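Local coordinates for monosaccharide ABC transporter substrate-binding protein, CUT2 family (Bradyrhizobium sp., PDB 4YHS) that probably binds a monosaccharide or a related small solute in the periplasm and hands it to a membrane ABC transporter for import, at residues A[224-229]-A[249-254]; A[270-275]-A[290-295]; A[276-281]-A[342-347]; A[165-170]-A[325-330]; A[71-76]-A[147-152]. All coordinates share one frame; numbering follows the deposited sequence.

Interaction 1. Residues A[224-229]-A[249-254]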
# COMPACT_ATOMS: atom_id res chain seq x y z
N GLY A 224 1.38 17.89 -7.72
CA GLY A 224 2.66 17.92 -8.40
C GLY A 224 3.31 16.55 -8.33
O GLY A 224 2.82 15.66 -7.61
N ASP A 225 4.39 16.38 -9.10
CA ASP A 225 5.14 15.13 -9.11
C ASP A 225 5.71 14.83 -7.71
O ASP A 225 5.94 15.75 -6.93
CB ASP A 225 6.29 15.19 -10.13
CG ASP A 225 5.81 15.23 -11.57
OD1 ASP A 225 4.75 14.63 -11.88
OD2 ASP A 225 6.49 15.87 -12.40
N THR A 226 5.95 13.55 -7.43
CA THR A 226 6.44 13.09 -6.13
C THR A 226 7.96 13.26 -6.01
O THR A 226 8.66 12.35 -5.59
CB THR A 226 6.09 11.62 -5.88
OG1 THR A 226 6.37 10.86 -7.06
CG2 THR A 226 4.60 11.47 -5.51
N GLY A 227 8.43 14.42 -6.45
CA GLY A 227 9.80 14.86 -6.25
C GLY A 227 9.90 15.72 -5.01
O GLY A 227 9.01 16.52 -4.72
N LYS A 228 10.99 15.56 -4.27
CA LYS A 228 11.21 16.29 -3.03
C LYS A 228 11.16 17.79 -3.23
O LYS A 228 10.53 18.50 -2.45
CB LYS A 228 12.54 15.89 -2.41
CG LYS A 228 12.73 16.34 -0.97
CD LYS A 228 14.21 16.42 -0.58
CE LYS A 228 15.08 15.33 -1.22
NZ LYS A 228 14.58 13.94 -0.98
N GLU A 229 11.84 18.29 -4.26
CA GLU A 229 11.93 19.74 -4.45
C GLU A 229 10.59 20.32 -4.87
O GLU A 229 10.20 21.40 -4.43
CB GLU A 229 12.99 20.11 -5.50
CG GLU A 229 14.43 19.81 -5.11
CD GLU A 229 14.69 18.32 -4.92
OE1 GLU A 229 14.15 17.51 -5.71
OE2 GLU A 229 15.43 17.97 -3.97
N ALA A 249 -0.85 18.11 4.81
CA ALA A 249 -1.10 16.70 4.54
C ALA A 249 -0.95 16.43 3.07
O ALA A 249 -1.32 17.24 2.23
CB ALA A 249 -2.48 16.29 5.00
N GLY A 250 -0.44 15.24 2.76
CA GLY A 250 -0.33 14.87 1.36
C GLY A 250 0.54 13.64 1.18
O GLY A 250 0.52 12.74 2.02
N THR A 251 1.30 13.57 0.08
CA THR A 251 2.09 12.37 -0.14
C THR A 251 3.16 12.23 0.95
O THR A 251 3.54 13.20 1.64
CB THR A 251 2.80 12.35 -1.50
OG1 THR A 251 3.88 13.28 -1.48
CG2 THR A 251 1.82 12.71 -2.65
N ALA A 252 3.69 11.02 1.06
CA ALA A 252 4.80 10.78 1.99
C ALA A 252 5.98 11.67 1.63
O ALA A 252 6.67 12.19 2.51
CB ALA A 252 5.20 9.30 1.96
N VAL A 253 6.22 11.85 0.34
CA VAL A 253 7.28 12.74 -0.11
C VAL A 253 7.08 14.16 0.45
O VAL A 253 8.03 14.84 0.87
CB VAL A 253 7.34 12.78 -1.65
CG1 VAL A 253 8.37 13.79 -2.14
CG2 VAL A 253 7.67 11.38 -2.17
N THR A 254 5.84 14.61 0.41
CA THR A 254 5.46 15.93 0.91
C THR A 254 5.74 16.06 2.42
O THR A 254 6.35 17.04 2.89
CB THR A 254 3.96 16.21 0.68
OG1 THR A 254 3.58 15.87 -0.66
CG2 THR A 254 3.67 17.67 0.92

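Interaction 2. Residues A[270-275]-A[290-295]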
# COMPACT_ATOMS: atom_id res chain seq x y z
N LYS A 270 3.39 24.04 15.62
CA LYS A 270 2.34 24.94 15.15
C LYS A 270 1.64 24.37 13.93
O LYS A 270 0.45 24.59 13.72
CB LYS A 270 2.90 26.32 14.79
CG LYS A 270 3.52 27.08 15.96
CD LYS A 270 3.85 28.51 15.55
CE LYS A 270 4.65 29.21 16.61
NZ LYS A 270 5.21 30.48 16.09
N VAL A 271 2.42 23.71 13.09
CA VAL A 271 1.89 23.03 11.92
C VAL A 271 2.26 21.57 12.06
O VAL A 271 3.44 21.26 12.24
CB VAL A 271 2.47 23.63 10.63
CG1 VAL A 271 1.96 22.85 9.39
CG2 VAL A 271 2.18 25.14 10.53
N ASP A 272 1.26 20.69 12.01
CA ASP A 272 1.51 19.26 12.00
C ASP A 272 1.45 18.65 10.61
O ASP A 272 0.72 19.12 9.72
CB ASP A 272 0.51 18.56 12.91
CG ASP A 272 0.87 18.72 14.36
OD1 ASP A 272 1.88 18.15 14.76
OD2 ASP A 272 0.16 19.44 15.09
N LEU A 273 2.23 17.59 10.44
CA LEU A 273 2.40 16.95 9.13
C LEU A 273 1.72 15.59 9.09
O LEU A 273 1.81 14.81 10.04
CB LEU A 273 3.87 16.83 8.80
CG LEU A 273 4.68 18.11 9.00
CD1 LEU A 273 6.16 17.86 8.76
CD2 LEU A 273 4.18 19.20 8.05
N LEU A 274 1.07 15.30 7.97
CA LEU A 274 0.50 13.97 7.78
C LEU A 274 0.77 13.51 6.37
O LEU A 274 0.88 14.34 5.45
CB LEU A 274 -1.01 13.97 8.06
CG LEU A 274 -1.54 14.19 9.48
CD1 LEU A 274 -1.75 15.66 9.79
CD2 LEU A 274 -2.84 13.43 9.62
N ALA A 275 0.92 12.20 6.20
CA ALA A 275 0.99 11.59 4.88
C ALA A 275 -0.21 10.65 4.72
O ALA A 275 -0.77 10.20 5.73
CB ALA A 275 2.31 10.81 4.70
N LEU A 290 8.15 14.42 14.60
CA LEU A 290 8.19 15.48 13.58
C LEU A 290 7.06 15.36 12.56
O LEU A 290 6.67 16.35 11.91
CB LEU A 290 9.54 15.44 12.84
CG LEU A 290 10.81 15.65 13.68
CD1 LEU A 290 12.02 15.61 12.78
CD2 LEU A 290 10.78 16.99 14.40
N ILE A 291 6.57 14.14 12.38
CA ILE A 291 5.39 13.89 11.54
C ILE A 291 4.32 13.31 12.44
O ILE A 291 4.62 12.47 13.30
CB ILE A 291 5.70 12.93 10.37
CG1 ILE A 291 6.71 13.57 9.41
CG2 ILE A 291 4.43 12.56 9.66
CD1 ILE A 291 7.11 12.74 8.26
N MSE A 292 3.07 13.77 12.31
CA MSE A 292 2.04 13.35 13.25
C MSE A 292 1.48 11.96 12.98
O MSE A 292 1.27 11.16 13.92
CB MSE A 292 0.86 14.33 13.25
CG MSE A 292 -0.31 13.85 14.13
SE MSE A 292 -1.66 15.30 14.19
CE MSE A 292 -1.06 16.08 15.82
N ALA A 293 1.17 11.68 11.72
CA ALA A 293 0.43 10.44 11.40
C ALA A 293 0.45 10.09 9.93
O ALA A 293 0.61 10.97 9.07
CB ALA A 293 -1.03 10.59 11.85
N ALA A 294 0.24 8.80 9.64
CA ALA A 294 0.03 8.31 8.28
C ALA A 294 -0.64 6.93 8.37
O ALA A 294 -0.38 6.20 9.31
CB ALA A 294 1.37 8.20 7.52
N PRO A 295 -1.47 6.57 7.39
CA PRO A 295 -2.05 5.22 7.35
C PRO A 295 -1.02 4.19 6.89
O PRO A 295 -0.11 4.52 6.13
CB PRO A 295 -3.16 5.33 6.33
CG PRO A 295 -2.69 6.36 5.38
CD PRO A 295 -1.93 7.38 6.24
O HOH W 1 3.94 16.94 12.62

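Interaction 3. Residues A[276-281]-A[342-347]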
# COMPACT_ATOMS: atom_id res chain seq x y z
N PHE A 276 -0.64 10.38 3.48
CA PHE A 276 -1.72 9.40 3.29
C PHE A 276 -1.19 8.03 2.85
O PHE A 276 -1.97 7.15 2.47
CB PHE A 276 -2.80 9.90 2.30
CG PHE A 276 -2.34 10.13 0.88
CD1 PHE A 276 -2.39 9.12 -0.06
CD2 PHE A 276 -1.94 11.40 0.48
CE1 PHE A 276 -2.01 9.35 -1.40
CE2 PHE A 276 -1.58 11.64 -0.83
CZ PHE A 276 -1.60 10.62 -1.77
N TYR A 277 0.11 7.83 3.05
CA TYR A 277 0.67 6.48 2.90
C TYR A 277 2.02 6.38 3.64
O TYR A 277 2.56 7.38 4.15
CB TYR A 277 0.77 6.09 1.39
CG TYR A 277 1.70 6.88 0.51
CD1 TYR A 277 3.04 6.48 0.34
CD2 TYR A 277 1.26 7.99 -0.20
CE1 TYR A 277 3.89 7.18 -0.47
CE2 TYR A 277 2.13 8.71 -1.00
CZ TYR A 277 3.43 8.30 -1.14
OH TYR A 277 4.29 9.01 -1.94
N MSE A 278 2.55 5.16 3.76
CA MSE A 278 3.67 4.88 4.66
C MSE A 278 4.97 4.61 3.93
O MSE A 278 4.99 3.90 2.92
CB MSE A 278 3.33 3.65 5.53
CG MSE A 278 4.39 3.28 6.53
SE MSE A 278 4.66 4.70 7.89
CE MSE A 278 2.88 4.74 8.69
N THR A 279 6.05 5.19 4.46
CA THR A 279 7.43 5.02 3.95
C THR A 279 8.36 4.97 5.16
O THR A 279 7.95 5.39 6.24
CB THR A 279 7.90 6.15 3.08
OG1 THR A 279 7.95 7.34 3.87
CG2 THR A 279 6.99 6.36 1.86
N PRO A 280 9.60 4.49 4.98
CA PRO A 280 10.51 4.55 6.13
C PRO A 280 10.74 5.99 6.65
O PRO A 280 10.83 6.16 7.87
CB PRO A 280 11.80 3.94 5.57
CG PRO A 280 11.31 2.96 4.55
CD PRO A 280 10.16 3.69 3.88
N GLY A 281 10.82 6.97 5.77
CA GLY A 281 11.02 8.36 6.17
C GLY A 281 9.84 8.88 6.99
O GLY A 281 10.02 9.56 7.99
N ASN A 342 5.34 -5.76 9.98
CA ASN A 342 4.03 -5.94 9.33
C ASN A 342 3.73 -4.81 8.32
O ASN A 342 2.86 -4.95 7.46
CB ASN A 342 2.92 -6.01 10.35
CG ASN A 342 2.99 -7.25 11.19
OD1 ASN A 342 3.68 -8.22 10.82
ND2 ASN A 342 2.29 -7.25 12.32
N ILE A 343 4.44 -3.68 8.46
CA ILE A 343 4.05 -2.48 7.69
C ILE A 343 5.17 -1.85 6.91
O ILE A 343 4.89 -0.96 6.11
CB ILE A 343 3.40 -1.38 8.59
CG1 ILE A 343 4.35 -0.90 9.70
CG2 ILE A 343 2.11 -1.91 9.21
CD1 ILE A 343 3.82 0.34 10.44
N LEU A 344 6.39 -2.32 7.11
CA LEU A 344 7.57 -1.89 6.36
C LEU A 344 8.57 -3.04 6.31
O LEU A 344 8.51 -3.96 7.14
CB LEU A 344 8.22 -0.69 7.02
CG LEU A 344 7.64 0.71 6.85
CD1 LEU A 344 8.40 1.68 7.77
CD2 LEU A 344 7.75 1.13 5.41
N PRO A 345 9.52 -2.99 5.37
CA PRO A 345 10.59 -3.97 5.49
C PRO A 345 11.46 -3.68 6.70
O PRO A 345 11.52 -2.52 7.12
CB PRO A 345 11.38 -3.80 4.19
CG PRO A 345 11.16 -2.37 3.83
CD PRO A 345 9.74 -2.08 4.22
N PRO A 346 12.14 -4.70 7.27
CA PRO A 346 13.10 -4.41 8.33
C PRO A 346 14.17 -3.45 7.82
O PRO A 346 14.48 -3.51 6.62
CB PRO A 346 13.71 -5.79 8.64
CG PRO A 346 12.62 -6.77 8.16
CD PRO A 346 12.08 -6.13 6.95
N ASP A 347 14.72 -2.59 8.68
CA ASP A 347 15.93 -1.84 8.30
C ASP A 347 17.04 -2.77 7.86
O ASP A 347 17.27 -3.80 8.47
CB ASP A 347 16.43 -1.00 9.47
CG ASP A 347 15.41 -0.01 9.96
OD1 ASP A 347 15.23 1.01 9.30
OD2 ASP A 347 14.79 -0.27 11.00

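Interaction 4. Residues A[165-170]-A[325-330]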
# COMPACT_ATOMS: atom_id res chain seq x y z
N TYR A 165 -8.46 4.97 -2.19
CA TYR A 165 -9.60 5.75 -1.68
C TYR A 165 -9.60 5.63 -0.16
O TYR A 165 -9.72 6.62 0.58
CB TYR A 165 -10.93 5.25 -2.25
CG TYR A 165 -12.13 6.00 -1.69
CD1 TYR A 165 -12.73 5.60 -0.50
CD2 TYR A 165 -12.65 7.11 -2.34
CE1 TYR A 165 -13.80 6.28 0.02
CE2 TYR A 165 -13.71 7.80 -1.81
CZ TYR A 165 -14.29 7.37 -0.64
OH TYR A 165 -15.37 8.05 -0.13
N THR A 166 -9.45 4.40 0.31
CA THR A 166 -9.47 4.11 1.75
C THR A 166 -8.26 4.71 2.47
O THR A 166 -8.38 5.18 3.61
CB THR A 166 -9.51 2.58 2.02
OG1 THR A 166 -10.53 2.00 1.21
CG2 THR A 166 -9.78 2.27 3.51
N MSE A 167 -7.08 4.67 1.85
CA MSE A 167 -5.94 5.38 2.43
C MSE A 167 -6.21 6.87 2.65
O MSE A 167 -5.87 7.42 3.71
CB MSE A 167 -4.71 5.23 1.55
CG MSE A 167 -4.27 3.79 1.33
SE MSE A 167 -3.45 3.04 2.94
CE MSE A 167 -1.63 3.69 2.58
N GLY A 168 -6.77 7.55 1.64
CA GLY A 168 -7.12 8.95 1.80
C GLY A 168 -8.20 9.17 2.86
O GLY A 168 -8.13 10.08 3.70
N ALA A 169 -9.22 8.31 2.83
CA ALA A 169 -10.34 8.41 3.74
C ALA A 169 -9.92 8.26 5.20
O ALA A 169 -10.36 9.01 6.06
CB ALA A 169 -11.38 7.37 3.40
N GLU A 170 -9.05 7.30 5.48
CA GLU A 170 -8.62 7.06 6.85
C GLU A 170 -7.81 8.25 7.34
O GLU A 170 -7.89 8.66 8.52
CB GLU A 170 -7.84 5.75 6.94
CG GLU A 170 -8.74 4.52 6.83
CD GLU A 170 -9.65 4.36 8.05
OE1 GLU A 170 -9.32 4.92 9.12
OE2 GLU A 170 -10.69 3.70 7.93
N PRO A 325 -5.37 -6.01 3.87
CA PRO A 325 -5.26 -5.66 5.29
C PRO A 325 -6.17 -4.48 5.62
O PRO A 325 -6.41 -3.62 4.78
CB PRO A 325 -3.79 -5.27 5.43
CG PRO A 325 -3.10 -6.00 4.35
CD PRO A 325 -4.06 -6.00 3.21
N LYS A 326 -6.70 -4.46 6.83
CA LYS A 326 -7.49 -3.33 7.30
C LYS A 326 -6.57 -2.16 7.53
O LYS A 326 -5.61 -2.22 8.30
CB LYS A 326 -8.24 -3.68 8.57
CG LYS A 326 -9.08 -2.58 9.14
CD LYS A 326 -10.40 -2.51 8.42
CE LYS A 326 -11.31 -1.39 8.95
NZ LYS A 326 -12.49 -1.22 8.05
N ILE A 327 -6.87 -1.06 6.87
CA ILE A 327 -6.01 0.11 6.97
C ILE A 327 -6.26 0.81 8.30
O ILE A 327 -7.41 0.95 8.73
CB ILE A 327 -6.25 1.05 5.79
CG1 ILE A 327 -5.77 0.40 4.50
CG2 ILE A 327 -5.55 2.40 6.02
CD1 ILE A 327 -6.42 0.99 3.25
N PHE A 328 -5.17 1.24 8.95
CA PHE A 328 -5.23 1.94 10.23
C PHE A 328 -4.18 3.03 10.23
O PHE A 328 -3.17 2.95 9.51
CB PHE A 328 -4.99 0.99 11.42
CG PHE A 328 -3.67 0.25 11.38
CD1 PHE A 328 -3.56 -0.97 10.71
CD2 PHE A 328 -2.56 0.73 12.05
CE1 PHE A 328 -2.36 -1.68 10.68
CE2 PHE A 328 -1.35 0.04 12.01
CZ PHE A 328 -1.25 -1.17 11.33
N VAL A 329 -4.44 4.06 11.04
CA VAL A 329 -3.58 5.22 11.05
C VAL A 329 -2.54 5.01 12.16
O VAL A 329 -2.89 4.73 13.29
CB VAL A 329 -4.37 6.51 11.28
CG1 VAL A 329 -3.44 7.68 11.48
CG2 VAL A 329 -5.32 6.77 10.09
N VAL A 330 -1.27 5.18 11.79
CA VAL A 330 -0.17 5.13 12.72
C VAL A 330 0.23 6.52 13.23
O VAL A 330 0.46 7.44 12.42
CB VAL A 330 1.03 4.46 12.05
CG1 VAL A 330 2.23 4.45 12.97
CG2 VAL A 330 0.65 3.03 11.64
O HOH W 2 -9.80 1.05 7.34

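Interaction 5. Residues A[71-76]-A[147-152]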
# COMPACT_ATOMS: atom_id res chain seq x y z
N ALA A 71 11.40 1.11 -0.85
CA ALA A 71 11.17 0.39 0.39
C ALA A 71 9.84 -0.35 0.33
O ALA A 71 9.68 -1.41 0.94
CB ALA A 71 11.19 1.34 1.56
N TYR A 72 8.88 0.24 -0.37
CA TYR A 72 7.56 -0.34 -0.48
C TYR A 72 7.66 -1.75 -1.07
O TYR A 72 7.19 -2.70 -0.47
CB TYR A 72 6.64 0.54 -1.35
CG TYR A 72 5.21 0.03 -1.32
CD1 TYR A 72 4.77 -0.97 -2.20
CD2 TYR A 72 4.30 0.55 -0.41
CE1 TYR A 72 3.46 -1.45 -2.15
CE2 TYR A 72 2.99 0.10 -0.37
CZ TYR A 72 2.57 -0.90 -1.25
OH TYR A 72 1.28 -1.37 -1.22
N TRP A 73 8.26 -1.89 -2.25
CA TRP A 73 8.36 -3.21 -2.87
C TRP A 73 9.36 -4.10 -2.14
O TRP A 73 9.21 -5.33 -2.14
CB TRP A 73 8.65 -3.06 -4.39
CG TRP A 73 7.37 -2.59 -5.02
CD1 TRP A 73 6.99 -1.30 -5.26
CD2 TRP A 73 6.25 -3.41 -5.40
NE1 TRP A 73 5.72 -1.27 -5.78
CE2 TRP A 73 5.25 -2.55 -5.88
CE3 TRP A 73 6.00 -4.78 -5.37
CZ2 TRP A 73 4.02 -3.02 -6.34
CZ3 TRP A 73 4.76 -5.24 -5.85
CH2 TRP A 73 3.81 -4.37 -6.32
N LEU A 74 10.35 -3.53 -1.45
CA LEU A 74 11.17 -4.33 -0.56
C LEU A 74 10.31 -4.94 0.56
O LEU A 74 10.49 -6.08 0.95
CB LEU A 74 12.30 -3.48 0.02
CG LEU A 74 13.43 -4.18 0.77
CD1 LEU A 74 14.20 -5.12 -0.17
CD2 LEU A 74 14.38 -3.13 1.38
N GLY A 75 9.37 -4.16 1.09
CA GLY A 75 8.42 -4.69 2.05
C GLY A 75 7.55 -5.82 1.52
O GLY A 75 7.35 -6.85 2.18
N VAL A 76 7.04 -5.66 0.29
CA VAL A 76 6.27 -6.73 -0.30
C VAL A 76 7.16 -7.99 -0.48
O VAL A 76 6.72 -9.11 -0.21
CB VAL A 76 5.67 -6.33 -1.65
CG1 VAL A 76 4.75 -7.40 -2.13
CG2 VAL A 76 4.93 -5.02 -1.55
N LEU A 147 -1.48 -9.00 -6.92
CA LEU A 147 -0.82 -8.49 -5.70
C LEU A 147 -0.58 -6.98 -5.80
O LEU A 147 0.05 -6.50 -6.75
CB LEU A 147 0.51 -9.23 -5.46
CG LEU A 147 1.45 -8.70 -4.35
CD1 LEU A 147 0.85 -8.79 -2.96
CD2 LEU A 147 2.78 -9.47 -4.37
N VAL A 148 -1.18 -6.27 -4.85
CA VAL A 148 -0.98 -4.84 -4.59
C VAL A 148 -1.63 -3.89 -5.61
O VAL A 148 -2.38 -2.99 -5.20
CB VAL A 148 0.51 -4.47 -4.48
CG1 VAL A 148 0.64 -2.94 -4.29
CG2 VAL A 148 1.17 -5.15 -3.25
N ASN A 149 -1.32 -4.05 -6.90
CA ASN A 149 -1.62 -2.98 -7.87
C ASN A 149 -2.98 -3.03 -8.53
O ASN A 149 -3.57 -1.98 -8.80
CB ASN A 149 -0.57 -2.96 -8.98
CG ASN A 149 0.72 -2.36 -8.53
OD1 ASN A 149 0.78 -1.71 -7.49
ND2 ASN A 149 1.76 -2.53 -9.34
N GLY A 150 -3.50 -4.22 -8.82
CA GLY A 150 -4.82 -4.35 -9.42
C GLY A 150 -4.72 -4.63 -10.89
O GLY A 150 -4.12 -3.88 -11.66
N ILE A 151 -5.30 -5.75 -11.27
CA ILE A 151 -5.34 -6.24 -12.64
C ILE A 151 -6.78 -6.40 -13.08
O ILE A 151 -7.60 -6.93 -12.31
CB ILE A 151 -4.60 -7.59 -12.74
CG1 ILE A 151 -3.10 -7.39 -12.47
CG2 ILE A 151 -4.82 -8.29 -14.07
CD1 ILE A 151 -2.41 -8.69 -12.13
N SER A 152 -7.10 -5.97 -14.30
CA SER A 152 -8.50 -6.01 -14.79
C SER A 152 -8.86 -7.34 -15.47
O SER A 152 -10.02 -7.61 -15.76
CB SER A 152 -8.75 -4.83 -15.74
OG SER A 152 -8.18 -5.02 -17.02

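Interaction 1. Residues A[224-229]-A[249-254]
Two helix starts meet at what is probably the edge of the ligand cleft in one of the Rossmann-like lobes of a periplasmic binding protein fold, where Thr226, just ahead of helix 228-241, leans on Val253 in the first turn of helix 252-264. The contact is apolar and lies at the surface. Thr226 lends it carbon: its CB stands 4.0 Å from Val253 CG2. With OG1 between the backbone N and the carbonyl carbon (chi1 45°), the methyl is left beside the N and reaches Thr251 CG2 at 4.2 Å, the two side chains passing at a slant. Gly227 and Thr251 are the N-cap residues of the two helices. Gly227 adds only backbone, and Val253 CG1 packs 3.8 Å from Gly227 C. Threonine suits position 251 because it has two working branches. While the methyl meets Thr226, OG1 turns to its own helix and donates a 2.7 Å hydrogen bond to Thr254 OG1, one turn on. Thr254 OG1 is held in addition by Gln231 of helix 228-241, so the two helices are also joined through a polar relay. With an alanine in place of Thr251 the methyl contact to Thr226 would go, and the Thr254 hydroxyl would probably be freer to turn, having lost one partner though Gln231 would remain. A bound bis-tris molecule lies about 5 Å from the Thr226 side chain, consistent with an edge near the pocket. Val253, branched at CB, presents a broad two-methyl surface, and CG1 and CG2 straddle Thr226 O, each 3.7 Å from it.

Interaction 2. Residues A[270-275]-A[290-295]
Water 1 is gripped by three groups between Asp272 and Leu273 on one strand and Leu290 on the neighbouring segment: it accepts from Leu273 N at 2.8 Å and donates to Leu290 O at 2.9 Å and to Asp272 OD1 at 3.2 Å. It thus fills in where the backbones are still too far apart to pair. Direct pairing begins next to it. Met292 N donates to Leu273 O at 2.8 Å, in the carbonyl plane, and Ala275 N bonds to Ala293 O at 3.1 Å. Met292, a selenomethionine, extends from CB with CG anti to the backbone N (chi1 174°) and then bends at its end, so that CE rests over the face of the Asp272 carboxylate, 3.6 Å from CG. That carboxylate is already turned to Arg246, with which OD2 forms a salt bridge. Small residues suit the other end: the methyls of Ala275 and Ala294 touch at 4.0 Å, letting the strands lie close. Pro295, which has no N-H to offer, sets its CD 3.1 Å from Ala275 O; this buried oxygen has no hydrogen-bond partner and meets C-H groups of Ala294 and Pro295 instead. The strands run parallel within 11°, joined by a single bridge between Leu274 and Ala293, and helix 280-287 connects them: a beta-alpha-beta crossover, the repeating unit of the Rossmann-like lobes of periplasmic binding proteins.

Interaction 3. Residues A[276-281]-A[342-347]
Leu344 reaches from the C-terminal loop onto the turn that precedes helix 280-287. Its CB points at residues 278-280 without touching them and only gives the branch its direction. CG comes next, 4.2 Å from Met278 CG, and there the chain forks. CD1 lies 3.9 Å from Pro280 CA and also passes near Thr279 O, while CD2 fits against the proline ring, 3.8 Å from Pro280 CD. CD2 also rests 3.9 Å from Thr279 C, so the two methyls of one leucine cover backbone and ring together. Met278, a selenomethionine, crosses Leu344 at about a right angle. Its CG stands anti to the backbone N (chi1 -178°), which brings it to 4.1 Å from Leu344 CD2; the chain then bends twice and carries its methyl back to Val330. Were Leu344 replaced by an alanine, both methyls would be gone, and a gap would probably open between the loop and the Pro280 ring, leaving Met278 freer to shift. Proline fits the first turn of a helix, where no N-H is required, and Thr279 before it is the N-cap: OG1 takes Val282 N and also bonds to Glu256. Pro280 and Pro345 both touch helix 71-87 of the other lobe, and bound bis-tris lies about 4 Å from the Thr279 side chain, consistent with a contact across the cleft border between the two lobes of a periplasmic binding protein.

Interaction 4. Residues A[165-170]-A[325-330]
Ile327 fills the tight half of this contact, its CD1 methyl lodged between Thr166 and Met167 of helix 164-178. Thr166 CG2 is 3.6 Å from Ile327 CD1, and the selenium of Met167, a selenomethionine, is equally close to that methyl. Met167 crosses the isoleucine at about a right angle, bending at its second and third torsions so that SE also faces the other branch, 3.8 Å from Ile327 CG2. Isoleucine suits the place because it has two branches: both share Met167 SE, while CD1 adds Thr166 and CG2 adds Glu170. With CG1 beside the backbone N (chi1 -68°), CG2 stands anti to it, 3.9 Å from Glu170 CG. From there the contact loosens. Glu170 uses its methylene carbons against Ile327, and its carboxylate runs on to water 2, which donates a weak bond to OE2 at 2.9 Å and a sound one of 2.8 Å to Ile327 O. Lys326 NZ stands 5.2 Å from Glu170 OE2, too far for a salt bridge; it pairs with Asp46 instead, though its charge may still favour the carboxylate. Farther along the strand, Val329 CG2 packs 3.6 Å from Glu170 O, covering the helix backbone. Strand 322-331 pairs antiparallel with strand 293-296 and, earlier along its length, with 29-35; Pro295 of strand 293-296 touches both Met167 and Ile327, so helix 164-178 lies across two neighbouring strands.

Interaction 5. Residues A[71-76]-A[147-152]
Different first torsions fan the aromatic residues of helix 71-87 round Val148: Tyr72, with CG anti to the backbone N (chi1 -173°), and Trp73, with CG beside it (chi1 -73°), bring their far ends to the same valine. Tyr72 OH lies 3.5 Å from Val148 CG1, the methyl arriving at the ring edge near its plane, while Trp73 CH2 stands 3.8 Å from Val148 CB. Tyr72 also lays CD1 over one face of the indole, so the rings brace each other. The chain turns sharply at Val148, which helps direct its side chain at both rings. Its phi is positive, 73°, unusual for a beta-branched residue, and Asn149 N bonds back to Leu147 O at 2.8 Å, forming a gamma turn. This turn closes strand 144-147 at the C-terminal edge of the sheet in one Rossmann-like lobe, the end at which binding proteins of this fold place their ligand cleft; bound bis-tris lies about 4 Å from the Tyr72 side chain. Tyrosine suits such a border, apolar along its ring and polar at its tip, where OH bonds to Asp297 OD2. Asn149 comes at the indole edge, OD1 in the ring plane and 3.7 Å from Trp73 CZ2, its amide plane steeply inclined to the ring, while ND2 is held by Ala124 O and Tyr99 OH. One turn along the helix, the aliphatic side takes over. Val76 CG1 slides past Leu147 CD2 at 3.6 Å, and Val76 CG2 meets Val148 CG2 tip to tip at 4.1 Å.

Overall arrangement
Interactions 1 and 2 belong to the same lobe, joined by neighbouring strands 247-250 and 272-275, yet differ in kind: interaction 1 is a surface meeting of helix starts, whereas interaction 2 is buried and held by backbone pairing. Interaction 4, partly buried, continues from interaction 2 through a probable backbone hydrogen bond from Val330 N to Ala294 O, adding a helix over the strands by side-chain packing. Interaction 3, buried, touches all the others and brings the C-terminal loop between the lobes. Interaction 5, partly buried, lies in the opposite lobe, meeting interaction 3 where Ala71 packs on Pro280 and Pro345. Interactions 1, 3 and 5 approach bound bis-tris from both lobes; they join their segments through apolar contacts.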